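Local structure of aac(6')-Ii (Enterococcus faecium, 1N71) at residues A[13-21]-A[33-41]. The protein binds coenzyme A and, as an aminoglycoside 6'-N-acetyltransferase of the GNAT superfamily, probably transfers acetyl groups to aminoglycoside antibiotics, giving resistance. Sequence-based numbering, arbitrary orientation.
Sequences LKDQLSDLL and SAEEVEEMM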
# COMPACT_ATOMS: atom_id res chain seq x y z
N LEU A 13 -2.34 -4.37 -28.93
CA LEU A 13 -2.64 -3.42 -27.87
C LEU A 13 -1.70 -3.61 -26.68
O LEU A 13 -1.16 -2.65 -26.14
CB LEU A 13 -4.09 -3.57 -27.40
CG LEU A 13 -5.16 -2.76 -28.14
CD1 LEU A 13 -6.54 -3.19 -27.68
CD2 LEU A 13 -4.94 -1.27 -27.89
N LYS A 14 -1.51 -4.86 -26.28
CA LYS A 14 -0.62 -5.15 -25.17
C LYS A 14 0.81 -4.72 -25.47
O LYS A 14 1.57 -4.41 -24.56
CB LYS A 14 -0.68 -6.64 -24.81
CG LYS A 14 -2.00 -7.02 -24.14
CD LYS A 14 -1.95 -8.40 -23.48
CE LYS A 14 -2.07 -9.52 -24.50
NZ LYS A 14 -2.18 -10.84 -23.83
N ASP A 15 1.16 -4.68 -26.75
CA ASP A 15 2.49 -4.25 -27.15
C ASP A 15 2.64 -2.75 -26.96
O ASP A 15 3.65 -2.27 -26.44
CB ASP A 15 2.77 -4.60 -28.61
CG ASP A 15 3.23 -6.03 -28.80
OD1 ASP A 15 4.24 -6.41 -28.17
OD2 ASP A 15 2.58 -6.77 -29.57
N GLN A 16 1.61 -2.01 -27.37
CA GLN A 16 1.63 -0.56 -27.25
C GLN A 16 1.68 -0.17 -25.78
O GLN A 16 2.33 0.81 -25.41
CB GLN A 16 0.39 0.04 -27.91
CG GLN A 16 0.14 -0.44 -29.33
CD GLN A 16 -0.94 0.36 -30.04
OE1 GLN A 16 -1.79 -0.20 -30.74
NE2 GLN A 16 -0.91 1.67 -29.87
N LEU A 17 0.98 -0.93 -24.94
CA LEU A 17 0.97 -0.66 -23.50
C LEU A 17 2.39 -0.82 -22.96
O LEU A 17 2.87 0.01 -22.19
CB LEU A 17 0.03 -1.61 -22.77
CG LEU A 17 -0.03 -1.42 -21.25
CD1 LEU A 17 -0.45 0.01 -20.94
CD2 LEU A 17 -1.01 -2.41 -20.64
N SER A 18 3.05 -1.89 -23.38
CA SER A 18 4.41 -2.17 -22.95
C SER A 18 5.32 -1.00 -23.31
O SER A 18 6.06 -0.50 -22.46
CB SER A 18 4.93 -3.44 -23.62
OG SER A 18 6.25 -3.72 -23.21
N ASP A 19 5.27 -0.56 -24.56
CA ASP A 19 6.09 0.56 -25.00
C ASP A 19 5.78 1.78 -24.15
O ASP A 19 6.67 2.38 -23.54
CB ASP A 19 5.83 0.88 -26.47
CG ASP A 19 6.22 -0.26 -27.39
OD1 ASP A 19 7.33 -0.81 -27.23
OD2 ASP A 19 5.42 -0.60 -28.29
N LEU A 20 4.50 2.14 -24.11
CA LEU A 20 4.04 3.30 -23.35
C LEU A 20 4.58 3.29 -21.93
O LEU A 20 4.95 4.34 -21.39
CB LEU A 20 2.51 3.33 -23.33
CG LEU A 20 1.85 4.55 -22.68
CD1 LEU A 20 2.36 5.82 -23.34
CD2 LEU A 20 0.35 4.43 -22.82
N LEU A 21 4.63 2.11 -21.31
CA LEU A 21 5.13 1.98 -19.95
C LEU A 21 6.64 2.13 -19.92
O LEU A 21 7.19 2.77 -19.02
CB LEU A 21 4.72 0.63 -19.36
CG LEU A 21 3.23 0.41 -19.13
CD1 LEU A 21 2.98 -1.02 -18.68
CD2 LEU A 21 2.72 1.39 -18.09
N SER A 33 9.03 -5.67 -18.49
CA SER A 33 7.97 -4.77 -18.94
C SER A 33 6.74 -5.55 -19.40
O SER A 33 5.68 -5.47 -18.78
CB SER A 33 8.48 -3.90 -20.09
OG SER A 33 7.42 -3.13 -20.65
N ALA A 34 6.90 -6.30 -20.49
CA ALA A 34 5.80 -7.09 -21.02
C ALA A 34 5.26 -8.04 -19.94
O ALA A 34 4.13 -8.52 -20.03
CB ALA A 34 6.28 -7.90 -22.23
N GLU A 35 6.08 -8.28 -18.92
CA GLU A 35 5.68 -9.17 -17.84
C GLU A 35 4.70 -8.49 -16.89
O GLU A 35 3.68 -9.06 -16.51
CB GLU A 35 6.91 -9.66 -17.08
N GLU A 36 5.02 -7.25 -16.50
CA GLU A 36 4.15 -6.51 -15.61
C GLU A 36 2.84 -6.21 -16.33
O GLU A 36 1.80 -6.03 -15.70
CB GLU A 36 4.82 -5.20 -15.17
CG GLU A 36 6.07 -5.42 -14.33
N VAL A 37 2.90 -6.17 -17.66
CA VAL A 37 1.72 -5.92 -18.46
C VAL A 37 0.74 -7.07 -18.24
O VAL A 37 -0.46 -6.86 -18.06
CB VAL A 37 2.07 -5.84 -19.97
CG1 VAL A 37 0.80 -5.73 -20.79
CG2 VAL A 37 2.97 -4.65 -20.23
N GLU A 38 1.27 -8.29 -18.24
CA GLU A 38 0.45 -9.47 -18.03
C GLU A 38 -0.16 -9.43 -16.64
O GLU A 38 -1.29 -9.85 -16.43
CB GLU A 38 1.31 -10.73 -18.18
CG GLU A 38 0.52 -12.03 -18.10
CD GLU A 38 -0.71 -12.02 -18.98
OE1 GLU A 38 -0.61 -11.57 -20.15
OE2 GLU A 38 -1.78 -12.46 -18.52
N GLU A 39 0.61 -8.91 -15.69
CA GLU A 39 0.17 -8.79 -14.31
C GLU A 39 -1.05 -7.86 -14.24
O GLU A 39 -1.96 -8.06 -13.42
CB GLU A 39 1.31 -8.24 -13.45
CG GLU A 39 1.05 -8.27 -11.96
CD GLU A 39 2.27 -8.69 -11.17
OE1 GLU A 39 3.34 -8.05 -11.33
OE2 GLU A 39 2.17 -9.66 -10.39
N MET A 40 -1.07 -6.86 -15.11
CA MET A 40 -2.17 -5.91 -15.16
C MET A 40 -3.39 -6.51 -15.87
O MET A 40 -4.50 -5.98 -15.77
CB MET A 40 -1.72 -4.63 -15.88
CG MET A 40 -0.58 -3.91 -15.16
SD MET A 40 0.11 -2.50 -16.06
CE MET A 40 1.46 -2.04 -14.96
N MET A 41 -3.18 -7.63 -16.56
CA MET A 41 -4.27 -8.30 -17.28
C MET A 41 -5.03 -9.28 -16.40
O MET A 41 -6.01 -9.90 -16.84
CB MET A 41 -3.71 -9.05 -18.50
CG MET A 41 -3.03 -8.16 -19.53
SD MET A 41 -4.14 -6.93 -20.24
CE MET A 41 -3.73 -5.49 -19.23
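With CG1 anti to the backbone N (chi1 174°) and CG2 anti to the carbonyl carbon, Val-37 points CG1 at Leu-17 and CG2 at Leu-21. CG1 lies 3.8 Å from Leu-17 CD2, the two side chains lying alongside with reversed directions, while CG2 reaches Leu-21 CD1 at 3.9 Å. With Lys-14 and Ser-18 completing the surround, Val-37 is a knob in a four-residue hole; the axes of the two short segments come within 9.0 Å, their N-to-C directions 118° apart. Met-40 meets Leu-21 tip to tip, its CE 4.1 Å from Leu-21 CD1. Toward the N-terminal end of segment 13-21, Met-41 CG lies 4.1 Å from Lys-14 CD, and bends at chi2 and chi3 turn the Met-41 CE methyl back toward Leu-17 CD2. One hydrogen bond joins the helices, Ser-18 OG to Ser-33 OG at 2.9 Å; the geometry fits a proton on either oxygen. Lys-14 NZ bonds to the carbonyl oxygen of Arg-8, and Glu-38 OE1, 4.1 Å from that NZ, is too distant for a salt bridge. The helices pack together over the mixed sheet of the GNAT fold: Leu-17 touches Leu-56 and Phe-59 of strand 55-66, Leu-21 touches Val-77 of strand 70-78. The Leu-21 side chain stands about 9 Å from bound coenzyme A, near the cofactor without touching it. Chemically, the interface is an apolar core beside a single hydroxyl pair; with 402 Å² buried, cohesion probably rests mainly on methyls, thioethers and Lys-14 methylenes.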